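Local structure of putative mandelate racemase/muconate lactonizing enzyme (Bordetella bronchiseptica, 3DDM) at residues Thr11-Val24 with His36-Ser48. The protein is a putative member of the mandelate racemase/muconate lactonizing enzyme family, within the enolase superfamily, whose own activity is not established. The protein carries 1 engineered substitution. Sequence-based numbering, arbitrary orientation.
Sequences TPARVRAHVFRYPV and HDRPAVLVEVEDS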
# COMPACT_ATOMS: atom_id res chain seq x y z
N THR A 11 2.28 28.92 2.68
CA THR A 11 1.68 28.72 3.99
C THR A 11 0.27 28.17 3.83
O THR A 11 -0.70 28.90 3.98
CB THR A 11 1.63 30.02 4.81
OG1 THR A 11 2.93 30.60 4.88
CG2 THR A 11 1.13 29.73 6.23
N PRO A 12 0.15 26.86 3.54
CA PRO A 12 -1.14 26.20 3.36
C PRO A 12 -2.08 26.53 4.51
O PRO A 12 -1.65 26.64 5.65
CB PRO A 12 -0.77 24.72 3.34
CG PRO A 12 0.61 24.74 2.77
CD PRO A 12 1.25 25.88 3.51
N ALA A 13 -3.37 26.69 4.21
CA ALA A 13 -4.35 27.02 5.23
C ALA A 13 -5.55 26.09 5.20
O ALA A 13 -6.10 25.73 6.24
CB ALA A 13 -4.81 28.45 5.04
N ARG A 14 -5.96 25.71 3.99
CA ARG A 14 -7.09 24.81 3.82
C ARG A 14 -6.74 23.87 2.69
O ARG A 14 -6.21 24.30 1.67
CB ARG A 14 -8.35 25.62 3.48
CG ARG A 14 -9.57 24.79 3.12
CD ARG A 14 -10.82 25.68 2.96
NE ARG A 14 -11.61 25.33 1.77
CZ ARG A 14 -11.22 25.55 0.51
NH1 ARG A 14 -10.04 26.12 0.26
NH2 ARG A 14 -12.00 25.19 -0.50
N VAL A 15 -7.00 22.58 2.88
CA VAL A 15 -6.69 21.57 1.87
C VAL A 15 -7.88 20.63 1.69
O VAL A 15 -8.23 19.87 2.59
CB VAL A 15 -5.47 20.73 2.29
CG1 VAL A 15 -5.16 19.70 1.23
CG2 VAL A 15 -4.27 21.64 2.52
N ARG A 16 -8.51 20.68 0.52
CA ARG A 16 -9.67 19.82 0.28
C ARG A 16 -9.48 18.89 -0.90
O ARG A 16 -8.77 19.20 -1.86
CB ARG A 16 -10.92 20.68 0.05
CG ARG A 16 -11.15 21.71 1.14
CD ARG A 16 -12.53 22.36 1.06
NE ARG A 16 -13.61 21.41 1.39
CZ ARG A 16 -14.86 21.77 1.68
NH1 ARG A 16 -15.21 23.06 1.69
NH2 ARG A 16 -15.76 20.83 1.96
N ALA A 17 -10.12 17.73 -0.82
CA ALA A 17 -10.05 16.73 -1.87
C ALA A 17 -11.46 16.46 -2.38
O ALA A 17 -12.39 16.32 -1.60
CB ALA A 17 -9.44 15.45 -1.34
N HIS A 18 -11.61 16.39 -3.70
CA HIS A 18 -12.92 16.13 -4.29
C HIS A 18 -12.83 14.89 -5.15
O HIS A 18 -11.92 14.76 -5.97
CB HIS A 18 -13.38 17.31 -5.14
CG HIS A 18 -13.23 18.63 -4.46
ND1 HIS A 18 -12.12 19.43 -4.64
CD2 HIS A 18 -14.01 19.26 -3.55
CE1 HIS A 18 -12.22 20.49 -3.86
NE2 HIS A 18 -13.36 20.41 -3.19
N VAL A 19 -13.78 13.99 -4.96
CA VAL A 19 -13.80 12.75 -5.74
C VAL A 19 -14.89 12.80 -6.80
O VAL A 19 -15.97 13.35 -6.57
CB VAL A 19 -14.05 11.53 -4.83
CG1 VAL A 19 -13.97 10.26 -5.66
CG2 VAL A 19 -13.04 11.51 -3.70
N PHE A 20 -14.60 12.23 -7.96
CA PHE A 20 -15.54 12.18 -9.07
C PHE A 20 -15.49 10.80 -9.69
O PHE A 20 -14.43 10.19 -9.76
CB PHE A 20 -15.18 13.21 -10.13
CG PHE A 20 -15.31 14.62 -9.65
CD1 PHE A 20 -14.21 15.28 -9.12
CD2 PHE A 20 -16.53 15.26 -9.69
CE1 PHE A 20 -14.33 16.58 -8.63
CE2 PHE A 20 -16.67 16.56 -9.19
CZ PHE A 20 -15.56 17.22 -8.66
N ARG A 21 -16.65 10.32 -10.11
CA ARG A 21 -16.72 9.02 -10.75
C ARG A 21 -17.68 9.15 -11.91
O ARG A 21 -18.89 9.27 -11.72
CB ARG A 21 -17.20 7.95 -9.76
CG ARG A 21 -16.48 7.99 -8.42
CD ARG A 21 -16.59 6.68 -7.65
NE ARG A 21 -15.80 5.64 -8.29
CZ ARG A 21 -14.80 4.98 -7.72
NH1 ARG A 21 -14.45 5.22 -6.47
NH2 ARG A 21 -14.14 4.08 -8.43
N TYR A 22 -17.13 9.18 -13.11
CA TYR A 22 -17.93 9.30 -14.31
C TYR A 22 -18.34 7.91 -14.78
O TYR A 22 -17.49 7.09 -15.14
CB TYR A 22 -17.14 9.97 -15.43
CG TYR A 22 -18.01 10.31 -16.60
CD1 TYR A 22 -18.77 11.48 -16.61
CD2 TYR A 22 -18.13 9.43 -17.68
CE1 TYR A 22 -19.63 11.77 -17.66
CE2 TYR A 22 -18.99 9.71 -18.74
CZ TYR A 22 -19.73 10.89 -18.72
OH TYR A 22 -20.56 11.18 -19.77
N PRO A 23 -19.66 7.62 -14.77
CA PRO A 23 -20.16 6.31 -15.20
C PRO A 23 -20.04 6.12 -16.71
O PRO A 23 -20.48 6.95 -17.49
CB PRO A 23 -21.61 6.32 -14.71
CG PRO A 23 -21.99 7.75 -14.83
CD PRO A 23 -20.76 8.48 -14.31
N VAL A 24 -19.42 5.01 -17.10
CA VAL A 24 -19.22 4.71 -18.50
C VAL A 24 -20.19 3.63 -18.97
O VAL A 24 -20.85 3.77 -20.00
CB VAL A 24 -17.77 4.24 -18.74
CG1 VAL A 24 -17.50 3.03 -17.88
CG2 VAL A 24 -17.56 3.90 -20.21
N HIS A 36 -15.98 0.17 -15.32
CA HIS A 36 -17.32 0.46 -14.80
C HIS A 36 -17.54 1.97 -14.78
O HIS A 36 -18.62 2.46 -15.13
CB HIS A 36 -17.47 -0.09 -13.38
CG HIS A 36 -17.02 -1.50 -13.22
ND1 HIS A 36 -15.74 -1.92 -13.55
CD2 HIS A 36 -17.66 -2.60 -12.75
CE1 HIS A 36 -15.62 -3.21 -13.28
NE2 HIS A 36 -16.77 -3.64 -12.80
N ASP A 37 -16.52 2.70 -14.35
CA ASP A 37 -16.56 4.15 -14.29
C ASP A 37 -15.14 4.70 -14.13
O ASP A 37 -14.27 4.04 -13.57
CB ASP A 37 -17.42 4.61 -13.11
CG ASP A 37 -16.90 4.12 -11.78
OD1 ASP A 37 -17.01 2.90 -11.51
OD2 ASP A 37 -16.37 4.95 -11.00
N ARG A 38 -14.92 5.91 -14.65
CA ARG A 38 -13.63 6.56 -14.58
C ARG A 38 -13.60 7.42 -13.32
O ARG A 38 -14.40 8.34 -13.18
CB ARG A 38 -13.43 7.44 -15.82
CG ARG A 38 -13.74 6.71 -17.13
CD ARG A 38 -12.50 6.53 -17.99
NE ARG A 38 -11.47 5.75 -17.31
CZ ARG A 38 -10.17 5.83 -17.60
NH1 ARG A 38 -9.74 6.64 -18.56
NH2 ARG A 38 -9.30 5.09 -16.92
N PRO A 39 -12.68 7.12 -12.39
CA PRO A 39 -12.57 7.87 -11.14
C PRO A 39 -11.57 9.02 -11.22
O PRO A 39 -10.79 9.10 -12.16
CB PRO A 39 -12.12 6.81 -10.16
CG PRO A 39 -11.14 6.04 -10.99
CD PRO A 39 -11.83 5.92 -12.35
N ALA A 40 -11.60 9.90 -10.23
CA ALA A 40 -10.68 11.02 -10.19
C ALA A 40 -10.68 11.69 -8.81
O ALA A 40 -11.70 11.71 -8.12
CB ALA A 40 -11.04 12.04 -11.25
N VAL A 41 -9.53 12.20 -8.40
CA VAL A 41 -9.42 12.89 -7.12
C VAL A 41 -8.65 14.17 -7.37
O VAL A 41 -7.45 14.14 -7.66
CB VAL A 41 -8.68 12.06 -6.05
CG1 VAL A 41 -8.56 12.87 -4.77
CG2 VAL A 41 -9.44 10.79 -5.76
N LEU A 42 -9.34 15.30 -7.30
CA LEU A 42 -8.71 16.60 -7.51
C LEU A 42 -8.48 17.23 -6.15
O LEU A 42 -9.31 17.12 -5.24
CB LEU A 42 -9.61 17.49 -8.38
CG LEU A 42 -10.04 16.93 -9.75
CD1 LEU A 42 -10.89 17.96 -10.49
CD2 LEU A 42 -8.82 16.55 -10.57
N VAL A 43 -7.34 17.88 -5.98
CA VAL A 43 -7.04 18.53 -4.71
C VAL A 43 -6.78 20.00 -4.91
O VAL A 43 -6.20 20.41 -5.92
CB VAL A 43 -5.83 17.88 -4.01
CG1 VAL A 43 -6.23 16.51 -3.46
CG2 VAL A 43 -4.68 17.72 -4.99
N GLU A 44 -7.24 20.80 -3.95
CA GLU A 44 -7.04 22.24 -4.01
C GLU A 44 -6.45 22.72 -2.70
O GLU A 44 -7.02 22.50 -1.64
CB GLU A 44 -8.36 22.98 -4.27
CG GLU A 44 -9.43 22.77 -3.21
CD GLU A 44 -10.62 23.71 -3.39
OE1 GLU A 44 -10.41 24.93 -3.51
OE2 GLU A 44 -11.76 23.22 -3.41
N VAL A 45 -5.28 23.34 -2.77
CA VAL A 45 -4.64 23.87 -1.58
C VAL A 45 -4.80 25.38 -1.55
O VAL A 45 -4.36 26.07 -2.46
CB VAL A 45 -3.14 23.56 -1.56
CG1 VAL A 45 -2.51 24.23 -0.34
CG2 VAL A 45 -2.92 22.05 -1.54
N GLU A 46 -5.44 25.89 -0.50
CA GLU A 46 -5.62 27.32 -0.37
C GLU A 46 -4.52 27.94 0.49
O GLU A 46 -4.21 27.46 1.59
CB GLU A 46 -6.97 27.68 0.24
CG GLU A 46 -7.28 29.16 0.10
CD GLU A 46 -8.54 29.57 0.82
OE1 GLU A 46 -9.57 28.88 0.65
OE2 GLU A 46 -8.51 30.59 1.54
N ASP A 47 -3.95 29.01 -0.03
CA ASP A 47 -2.87 29.76 0.59
C ASP A 47 -3.37 30.56 1.80
O ASP A 47 -4.58 30.69 2.01
CB ASP A 47 -2.31 30.73 -0.45
CG ASP A 47 -0.93 31.21 -0.13
OD1 ASP A 47 -0.37 31.95 -0.96
OD2 ASP A 47 -0.41 30.84 0.95
N SER A 48 -2.44 31.09 2.57
CA SER A 48 -2.77 31.90 3.73
C SER A 48 -3.25 33.27 3.24
O SER A 48 -3.87 34.03 3.98
CB SER A 48 -1.55 32.08 4.63
OG SER A 48 -0.49 32.69 3.90
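Arg14 reaches across to two carboxylates of the neighbouring strand: NH1 lies 2.8 Å from Glu46 OE1 in a salt bridge, while NH2 makes a weaker, longer one to Glu44 OE1. CG of Arg14 stands anti to the backbone N (chi1 174°) and the chain bends at chi3, which carries the guanidinium over to the second strand; its plane is turned 82° from the Glu44 carboxylate, and CG of Arg16 lies over the rim of one of its faces. At the start of strand 14-23, Ala13 and Arg14 both face Glu46, a classic beta bulge, with Ala13 N 2.9 Å from Glu46 O. Strands 14-23 and 37-46 pair antiparallel as the first two strands of the three-stranded sheet in the N-terminal capping domain of the enolase superfamily; 52-56 is the third. Val15, Ala17, Val19, Val41, Val43 and Val45 share one face, where Ala17 CB meets Val43 CG1 at 4.0 Å and helix 65-81 packs against Ala17, Val19 and Val41. On the other face Phe20 CE1 touches Leu42 CD1 at 4.1 Å, the side chains crossing at about a right angle, and helix 374-380 meets Phe20. Toward the far end, the N-H of Arg21 NE runs almost straight to Asp37 OD2 (178° at the hydrogen), meeting it on the syn side, 2.9 Å away, while Pro39 CB sits over the rim of one guanidinium face and Arg21 NH1 makes a salt bridge to Glu67. The end of Arg38 leads away from strand 14-23, and its NH1 forms a salt bridge with Asp338.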